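Local coordinates for protein farnesyl pyrophosphate synthetase (Staphylococcus aureus, PDB 5H9D) that probably makes heptaprenyl diphosphate by magnesium-dependent chain elongation, as one chain of a two-chain trans-prenyltransferase, at residues H130-E135 against S176-A181; H199-S204 against S309-M314. All coordinates share one frame; numbering follows the deposited sequence.

Interaction 1 (H130-E135 against S176-A181)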
ATOM      1  N   HIS A 130     -14.308  -4.974   4.140  1.00 79.08           N
ATOM      2  CA  HIS A 130     -13.514  -5.156   2.926  1.00 77.70           C
ATOM      3  C   HIS A 130     -13.734  -4.019   1.937  1.00 77.65           C
ATOM      4  O   HIS A 130     -12.784  -3.539   1.315  1.00 76.73           O
ATOM      5  CB  HIS A 130     -13.850  -6.499   2.269  1.00 74.52           C
ATOM      6  CG  HIS A 130     -13.289  -7.679   2.993  1.00 71.40           C
ATOM      7  ND1 HIS A 130     -11.937  -7.912   3.096  1.00 72.39           N
ATOM      8  CD2 HIS A 130     -13.891  -8.671   3.685  1.00 71.80           C
ATOM      9  CE1 HIS A 130     -11.728  -8.993   3.822  1.00 71.05           C
ATOM     10  NE2 HIS A 130     -12.899  -9.472   4.195  1.00 70.72           N
ATOM     11  N   GLN A 131     -14.986  -3.591   1.792  1.00 78.30           N
ATOM     12  CA  GLN A 131     -15.301  -2.491   0.886  1.00 78.77           C
ATOM     13  C   GLN A 131     -14.681  -1.231   1.484  1.00 76.67           C
ATOM     14  O   GLN A 131     -14.163  -0.392   0.758  1.00 76.95           O
ATOM     15  CB  GLN A 131     -16.828  -2.322   0.725  1.00 80.64           C
ATOM     16  CG  GLN A 131     -17.461  -1.230   1.596  1.00 84.50           C
ATOM     17  CD  GLN A 131     -17.991  -0.035   0.779  1.00 87.19           C
ATOM     18  OE1 GLN A 131     -18.007   1.108   1.264  1.00 87.81           O
ATOM     19  NE2 GLN A 131     -18.442  -0.301  -0.456  1.00 86.74           N
ATOM     20  N   LEU A 132     -14.716  -1.127   2.812  1.00 75.03           N
ATOM     21  CA  LEU A 132     -14.154   0.019   3.523  1.00 73.14           C
ATOM     22  C   LEU A 132     -12.627   0.034   3.413  1.00 72.70           C
ATOM     23  O   LEU A 132     -12.044   1.031   2.996  1.00 74.16           O
ATOM     24  CB  LEU A 132     -14.599   0.001   4.990  1.00 71.62           C
ATOM     25  CG  LEU A 132     -14.128   1.133   5.922  1.00 73.91           C
ATOM     26  CD1 LEU A 132     -15.006   1.227   7.182  1.00 71.86           C
ATOM     27  CD2 LEU A 132     -12.672   0.885   6.313  1.00 75.09           C
ATOM     28  N   ILE A 133     -11.974  -1.065   3.764  1.00 70.73           N
ATOM     29  CA  ILE A 133     -10.521  -1.117   3.669  1.00 69.29           C
ATOM     30  C   ILE A 133      -9.990  -0.926   2.241  1.00 70.00           C
ATOM     31  O   ILE A 133      -8.955  -0.286   2.040  1.00 70.27           O
ATOM     32  CB  ILE A 133      -9.981  -2.458   4.206  1.00 67.60           C
ATOM     33  CG1 ILE A 133     -10.417  -2.642   5.663  1.00 67.60           C
ATOM     34  CG2 ILE A 133      -8.477  -2.502   4.061  1.00 65.80           C
ATOM     35  CD1 ILE A 133      -9.831  -3.861   6.349  1.00 65.51           C
ATOM     36  N   SER A 134     -10.696  -1.474   1.254  1.00 69.82           N
ATOM     37  CA  SER A 134     -10.252  -1.391  -0.128  1.00 70.58           C
ATOM     38  C   SER A 134     -10.346   0.001  -0.748  1.00 70.73           C
ATOM     39  O   SER A 134      -9.401   0.446  -1.388  1.00 70.35           O
ATOM     40  CB  SER A 134     -11.012  -2.411  -0.981  1.00 72.46           C
ATOM     41  OG  SER A 134     -12.347  -1.998  -1.204  1.00 75.97           O
ATOM     42  N   GLU A 135     -11.471   0.691  -0.561  1.00 71.75           N
ATOM     43  CA  GLU A 135     -11.640   2.052  -1.099  1.00 72.14           C
ATOM     44  C   GLU A 135     -10.641   3.016  -0.425  1.00 71.00           C
ATOM     45  O   GLU A 135     -10.182   3.996  -1.018  1.00 69.14           O
ATOM     46  CB  GLU A 135     -13.074   2.543  -0.869  1.00 73.94           C
ATOM     47  CG  GLU A 135     -13.634   3.375  -2.026  1.00 77.35           C
ATOM     48  CD  GLU A 135     -13.955   2.524  -3.249  1.00 80.71           C
ATOM     49  OE1 GLU A 135     -14.706   1.519  -3.114  1.00 81.95           O
ATOM     50  OE2 GLU A 135     -13.465   2.856  -4.347  1.00 81.30           O
ATOM     51  N   SER A 176      -7.138   1.019  11.316  1.00 56.94           N
ATOM     52  CA  SER A 176      -6.644   0.159  12.381  1.00 58.65           C
ATOM     53  C   SER A 176      -7.519   0.263  13.621  1.00 60.06           C
ATOM     54  O   SER A 176      -7.736  -0.723  14.326  1.00 61.60           O
ATOM     55  CB  SER A 176      -5.211   0.526  12.767  1.00 56.40           C
ATOM     56  OG  SER A 176      -4.388   0.591  11.628  1.00 56.01           O
ATOM     57  N   THR A 177      -8.006   1.457  13.918  1.00 59.74           N
ATOM     58  CA  THR A 177      -8.838   1.595  15.100  1.00 59.32           C
ATOM     59  C   THR A 177     -10.292   1.198  14.841  1.00 60.69           C
ATOM     60  O   THR A 177     -10.928   0.621  15.725  1.00 60.59           O
ATOM     61  CB  THR A 177      -8.794   3.013  15.648  1.00 56.59           C
ATOM     62  OG1 THR A 177      -8.938   3.933  14.562  1.00 58.16           O
ATOM     63  CG2 THR A 177      -7.497   3.256  16.383  1.00 54.16           C
ATOM     64  N   GLU A 178     -10.793   1.474  13.633  1.00 61.60           N
ATOM     65  CA  GLU A 178     -12.183   1.167  13.255  1.00 64.07           C
ATOM     66  C   GLU A 178     -12.461  -0.329  13.157  1.00 63.75           C
ATOM     67  O   GLU A 178     -13.370  -0.858  13.830  1.00 63.81           O
ATOM     68  CB  GLU A 178     -12.521   1.800  11.913  1.00 67.54           C
ATOM     69  CG  GLU A 178     -13.999   2.056  11.704  1.00 71.71           C
ATOM     70  CD  GLU A 178     -14.300   2.666  10.340  1.00 76.86           C
ATOM     71  OE1 GLU A 178     -13.509   3.527   9.856  1.00 77.76           O
ATOM     72  OE2 GLU A 178     -15.344   2.289   9.753  1.00 80.39           O
ATOM     73  N   VAL A 179     -11.683  -0.982  12.299  1.00 61.09           N
ATOM     74  CA  VAL A 179     -11.752  -2.415  12.062  1.00 58.82           C
ATOM     75  C   VAL A 179     -11.469  -3.186  13.358  1.00 58.72           C
ATOM     76  O   VAL A 179     -12.130  -4.167  13.690  1.00 58.43           O
ATOM     77  CB  VAL A 179     -10.698  -2.815  11.002  1.00 58.98           C
ATOM     78  CG1 VAL A 179     -10.697  -4.320  10.803  1.00 57.49           C
ATOM     79  CG2 VAL A 179     -10.967  -2.082   9.686  1.00 56.79           C
ATOM     80  N   GLY A 180     -10.487  -2.727  14.104  1.00 59.45           N
ATOM     81  CA  GLY A 180     -10.158  -3.414  15.332  1.00 63.25           C
ATOM     82  C   GLY A 180     -11.348  -3.520  16.267  1.00 65.06           C
ATOM     83  O   GLY A 180     -11.489  -4.494  17.013  1.00 65.79           O
ATOM     84  N   ALA A 181     -12.205  -2.508  16.247  1.00 66.04           N
ATOM     85  CA  ALA A 181     -13.381  -2.513  17.101  1.00 65.75           C
ATOM     86  C   ALA A 181     -14.465  -3.367  16.439  1.00 65.39           C
ATOM     87  O   ALA A 181     -15.166  -4.122  17.112  1.00 64.73           O
ATOM     88  CB  ALA A 181     -13.871  -1.093  17.301  1.00 66.78           C
TER

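Interaction 2 (H199-S204 against S309-M314)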
ATOM      1  N   HIS A 199      -8.238   8.451  13.603  1.00 49.36           N
ATOM      2  CA  HIS A 199      -7.988   9.437  12.575  1.00 49.97           C
ATOM      3  C   HIS A 199      -7.225  10.642  13.115  1.00 49.80           C
ATOM      4  O   HIS A 199      -6.307  11.114  12.449  1.00 48.06           O
ATOM      5  CB  HIS A 199      -9.301   9.872  11.921  1.00 51.68           C
ATOM      6  CG  HIS A 199      -9.185  11.121  11.108  1.00 49.93           C
ATOM      7  ND1 HIS A 199      -9.253  12.377  11.665  1.00 53.20           N
ATOM      8  CD2 HIS A 199      -8.941  11.310   9.797  1.00 51.13           C
ATOM      9  CE1 HIS A 199      -9.054  13.287  10.732  1.00 50.83           C
ATOM     10  NE2 HIS A 199      -8.862  12.662   9.588  1.00 49.24           N
ATOM     11  N   TYR A 200      -7.591  11.135  14.304  1.00 51.56           N
ATOM     12  CA  TYR A 200      -6.882  12.290  14.915  1.00 53.60           C
ATOM     13  C   TYR A 200      -5.429  11.945  15.301  1.00 53.11           C
ATOM     14  O   TYR A 200      -4.540  12.779  15.160  1.00 53.29           O
ATOM     15  CB  TYR A 200      -7.595  12.840  16.180  1.00 53.47           C
ATOM     16  CG  TYR A 200      -8.978  13.433  15.968  1.00 55.52           C
ATOM     17  CD1 TYR A 200      -9.302  14.097  14.786  1.00 56.33           C
ATOM     18  CD2 TYR A 200      -9.945  13.364  16.967  1.00 56.64           C
ATOM     19  CE1 TYR A 200     -10.543  14.677  14.604  1.00 56.48           C
ATOM     20  CE2 TYR A 200     -11.189  13.945  16.802  1.00 58.20           C
ATOM     21  CZ  TYR A 200     -11.483  14.607  15.612  1.00 59.25           C
ATOM     22  OH  TYR A 200     -12.702  15.232  15.445  1.00 58.39           O
ATOM     23  N   ILE A 201      -5.196  10.731  15.801  1.00 51.73           N
ATOM     24  CA  ILE A 201      -3.851  10.326  16.164  1.00 50.33           C
ATOM     25  C   ILE A 201      -3.005  10.312  14.907  1.00 51.27           C
ATOM     26  O   ILE A 201      -1.881  10.789  14.917  1.00 50.26           O
ATOM     27  CB  ILE A 201      -3.850   8.930  16.817  1.00 51.95           C
ATOM     28  CG1 ILE A 201      -4.028   9.097  18.328  1.00 48.31           C
ATOM     29  CG2 ILE A 201      -2.553   8.128  16.427  1.00 50.38           C
ATOM     30  CD1 ILE A 201      -5.018   8.148  18.900  1.00 46.47           C
ATOM     31  N   GLY A 202      -3.569   9.771  13.824  1.00 51.87           N
ATOM     32  CA  GLY A 202      -2.884   9.706  12.545  1.00 52.10           C
ATOM     33  C   GLY A 202      -2.508  11.061  11.970  1.00 53.66           C
ATOM     34  O   GLY A 202      -1.438  11.200  11.391  1.00 55.52           O
ATOM     35  N   MET A 203      -3.379  12.058  12.099  1.00 54.06           N
ATOM     36  CA  MET A 203      -3.081  13.403  11.596  1.00 54.91           C
ATOM     37  C   MET A 203      -1.933  13.986  12.413  1.00 55.64           C
ATOM     38  O   MET A 203      -0.966  14.528  11.861  1.00 57.29           O
ATOM     39  CB  MET A 203      -4.313  14.319  11.706  1.00 54.02           C
ATOM     40  CG  MET A 203      -5.506  13.876  10.835  1.00 52.04           C
ATOM     41  SD  MET A 203      -5.228  14.093   9.081  1.00 55.13           S
ATOM     42  CE  MET A 203      -4.932  15.869   8.983  1.00 47.72           C
ATOM     43  N   SER A 204      -2.032  13.859  13.729  1.00 54.51           N
ATOM     44  CA  SER A 204      -0.983  14.346  14.607  1.00 55.80           C
ATOM     45  C   SER A 204       0.349  13.644  14.317  1.00 56.64           C
ATOM     46  O   SER A 204       1.418  14.266  14.290  1.00 56.30           O
ATOM     47  CB  SER A 204      -1.365  14.092  16.048  1.00 57.52           C
ATOM     48  OG  SER A 204      -0.192  13.983  16.831  1.00 62.94           O
ATOM     49  N   SER A 309      -2.406   6.264  27.595  1.00 66.88           N
ATOM     50  CA  SER A 309      -0.956   6.227  27.709  1.00 67.60           C
ATOM     51  C   SER A 309      -0.281   6.269  26.326  1.00 68.40           C
ATOM     52  O   SER A 309       0.602   7.084  26.081  1.00 69.15           O
ATOM     53  CB  SER A 309      -0.546   4.953  28.438  1.00 66.40           C
ATOM     54  OG  SER A 309       0.859   4.852  28.503  1.00 68.07           O
ATOM     55  N   LEU A 310      -0.693   5.380  25.429  1.00 69.01           N
ATOM     56  CA  LEU A 310      -0.122   5.337  24.093  1.00 70.09           C
ATOM     57  C   LEU A 310      -0.392   6.638  23.328  1.00 70.21           C
ATOM     58  O   LEU A 310       0.472   7.143  22.632  1.00 70.20           O
ATOM     59  CB  LEU A 310      -0.676   4.138  23.308  1.00 70.28           C
ATOM     60  CG  LEU A 310      -0.231   4.015  21.833  1.00 73.25           C
ATOM     61  CD1 LEU A 310       1.287   3.801  21.754  1.00 71.86           C
ATOM     62  CD2 LEU A 310      -0.956   2.852  21.153  1.00 72.89           C
ATOM     63  N   THR A 311      -1.592   7.183  23.450  1.00 70.47           N
ATOM     64  CA  THR A 311      -1.901   8.427  22.758  1.00 71.93           C
ATOM     65  C   THR A 311      -1.085   9.602  23.313  1.00 75.18           C
ATOM     66  O   THR A 311      -0.972  10.652  22.666  1.00 74.56           O
ATOM     67  CB  THR A 311      -3.383   8.787  22.900  1.00 69.83           C
ATOM     68  OG1 THR A 311      -4.166   7.723  22.368  1.00 70.57           O
ATOM     69  CG2 THR A 311      -3.711  10.083  22.164  1.00 66.76           C
ATOM     70  N   LYS A 312      -0.525   9.431  24.513  1.00 77.55           N
ATOM     71  CA  LYS A 312       0.236  10.507  25.124  1.00 79.43           C
ATOM     72  C   LYS A 312       1.707  10.485  24.831  1.00 81.71           C
ATOM     73  O   LYS A 312       2.396  11.479  25.061  1.00 82.31           O
ATOM     74  CB  LYS A 312       0.009  10.553  26.617  1.00 77.78           C
ATOM     75  CG  LYS A 312      -1.300  11.218  26.987  1.00 77.25           C
ATOM     76  CD  LYS A 312      -1.308  11.464  28.475  1.00 76.31           C
ATOM     77  CE  LYS A 312      -2.673  11.725  29.026  1.00 73.74           C
ATOM     78  NZ  LYS A 312      -2.495  11.883  30.491  1.00 73.57           N
ATOM     79  N   LYS A 313       2.195   9.353  24.342  1.00 84.57           N
ATOM     80  CA  LYS A 313       3.592   9.262  23.955  1.00 87.77           C
ATOM     81  C   LYS A 313       3.572   9.753  22.500  1.00 90.20           C
ATOM     82  O   LYS A 313       4.316  10.677  22.132  1.00 90.98           O
ATOM     83  CB  LYS A 313       4.115   7.819  24.058  1.00 87.93           C
ATOM     84  CG  LYS A 313       4.109   7.276  25.483  1.00 89.20           C
ATOM     85  CD  LYS A 313       5.086   6.118  25.701  1.00 89.42           C
ATOM     86  CE  LYS A 313       5.205   5.787  27.210  1.00 90.89           C
ATOM     87  NZ  LYS A 313       6.337   4.862  27.583  1.00 89.76           N
ATOM     88  N   MET A 314       2.684   9.165  21.694  1.00 90.93           N
ATOM     89  CA  MET A 314       2.535   9.543  20.286  1.00 92.14           C
ATOM     90  C   MET A 314       2.885  11.005  20.035  1.00 93.68           C
ATOM     91  O   MET A 314       3.607  11.322  19.090  1.00 94.02           O
ATOM     92  CB  MET A 314       1.093   9.315  19.803  1.00 90.58           C
ATOM     93  CG  MET A 314       0.763   7.899  19.388  1.00 89.20           C
ATOM     94  SD  MET A 314       1.793   7.291  18.065  0.56 85.34           S
ATOM     95  CE  MET A 314       2.961   6.316  19.016  1.00 86.06           C
TER

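Interaction 1 (H130-E135 against S176-A181)
I133 and V179 meet through their branched side chains. CD1 of I133 lies 3.9 Å from CG2 of V179. CG1 of I133 is 4.1 Å from CG2 of V179. The two side chains cross at about a right angle. One valine methyl thus meets both outer carbons of the isoleucine chain. The CB of V179 points at helix 127-150. Its first torsion (chi1 177°) sets CG1 anti to the backbone N and leaves CG2 beside that N, facing I133. The CB of I133 does not point straight across. Its chain is extended beyond CG1 (chi2 -174°), and this carries CD1 over to the valine. The CA atoms of I133 and V179 are 8.6 Å apart.

L132 and E178 lie beside them and come from opposite directions. The model sets the CD1 methyl of L132 improbably close to OE2 of E178, so their exact fit is doubtful. OE1 of E178 has a long, weak ion pair with K195.

Around the pair, L121 of helix 103-121 touches I133, and V67 of helix 62-85 touches V179. Helix 127-150 also meets the partner subunit: E135 makes a salt bridge to R15 of that chain. The contact thus joins two helices of the mostly helical prenyl synthase fold. Its sound part is apolar and buried, which implies that hydrophobic burial and van der Waals contact account for it, with little demand on direction.

Interaction 2 (H199-S204 against S309-M314)
The carbonyl O of L310 accepts two backbone N-H groups, one of them from M314, which touches I201 across the contact. M314 N is 3.1 Å from L310 O, and K313 N is 3.3 Å from L310 O. Facing this turn is I201. The CA of I201 lies 7.1 Å from the CA of T311.

I201 and T311 cross at about a right angle. CD1 of I201 sits 3.6 Å from OG1 of T311. This is a van der Waals contact with a methyl; the hydroxyl's polar partner is L307 O, one turn back in its own helix. The first torsion of T311 (chi1 -59°) places OG1 beside the backbone N and within reach of that carbonyl. CG2 of T311 lies anti to the N, 4.0 Å from CG1 of I201.

Helix 188-215, which holds I201, belongs to the helical core of the prenyl synthase fold. Farther along it carries the second aspartate-rich motif of the family. Helix 302-315 packs on it close to the C-terminus of the chain.

M314 adds a looser touch: its CG is 4.5 Å from CG2 of I201. The CB of M314 points at helix 188-215, but the thioether end then turns away. F47 of helix 43-51 touches both I201 and L310, and I295 of helix 276-296 touches T311.

How the interactions relate
Interactions 1 and 2 do not touch. Their centres are 18 Å apart and their nearest atoms about 5 Å apart. They are linked through helices 158-183 and 188-215, which follow each other in the chain. T177 OG1 lies within hydrogen-bonding reach of L194 O, though it also has acceptors in its own helix. Helix 43-51 reaches both contacts through F47, which touches S176 and T177 on the side of interaction 1. In this family the substrate site lies between two aspartate-rich motifs. By sequence these motifs lie at the C-terminal end of helix 62-85, which V179 touches, and on helix 188-215. Both contacts thus involve or adjoin the helices that probably frame the active site.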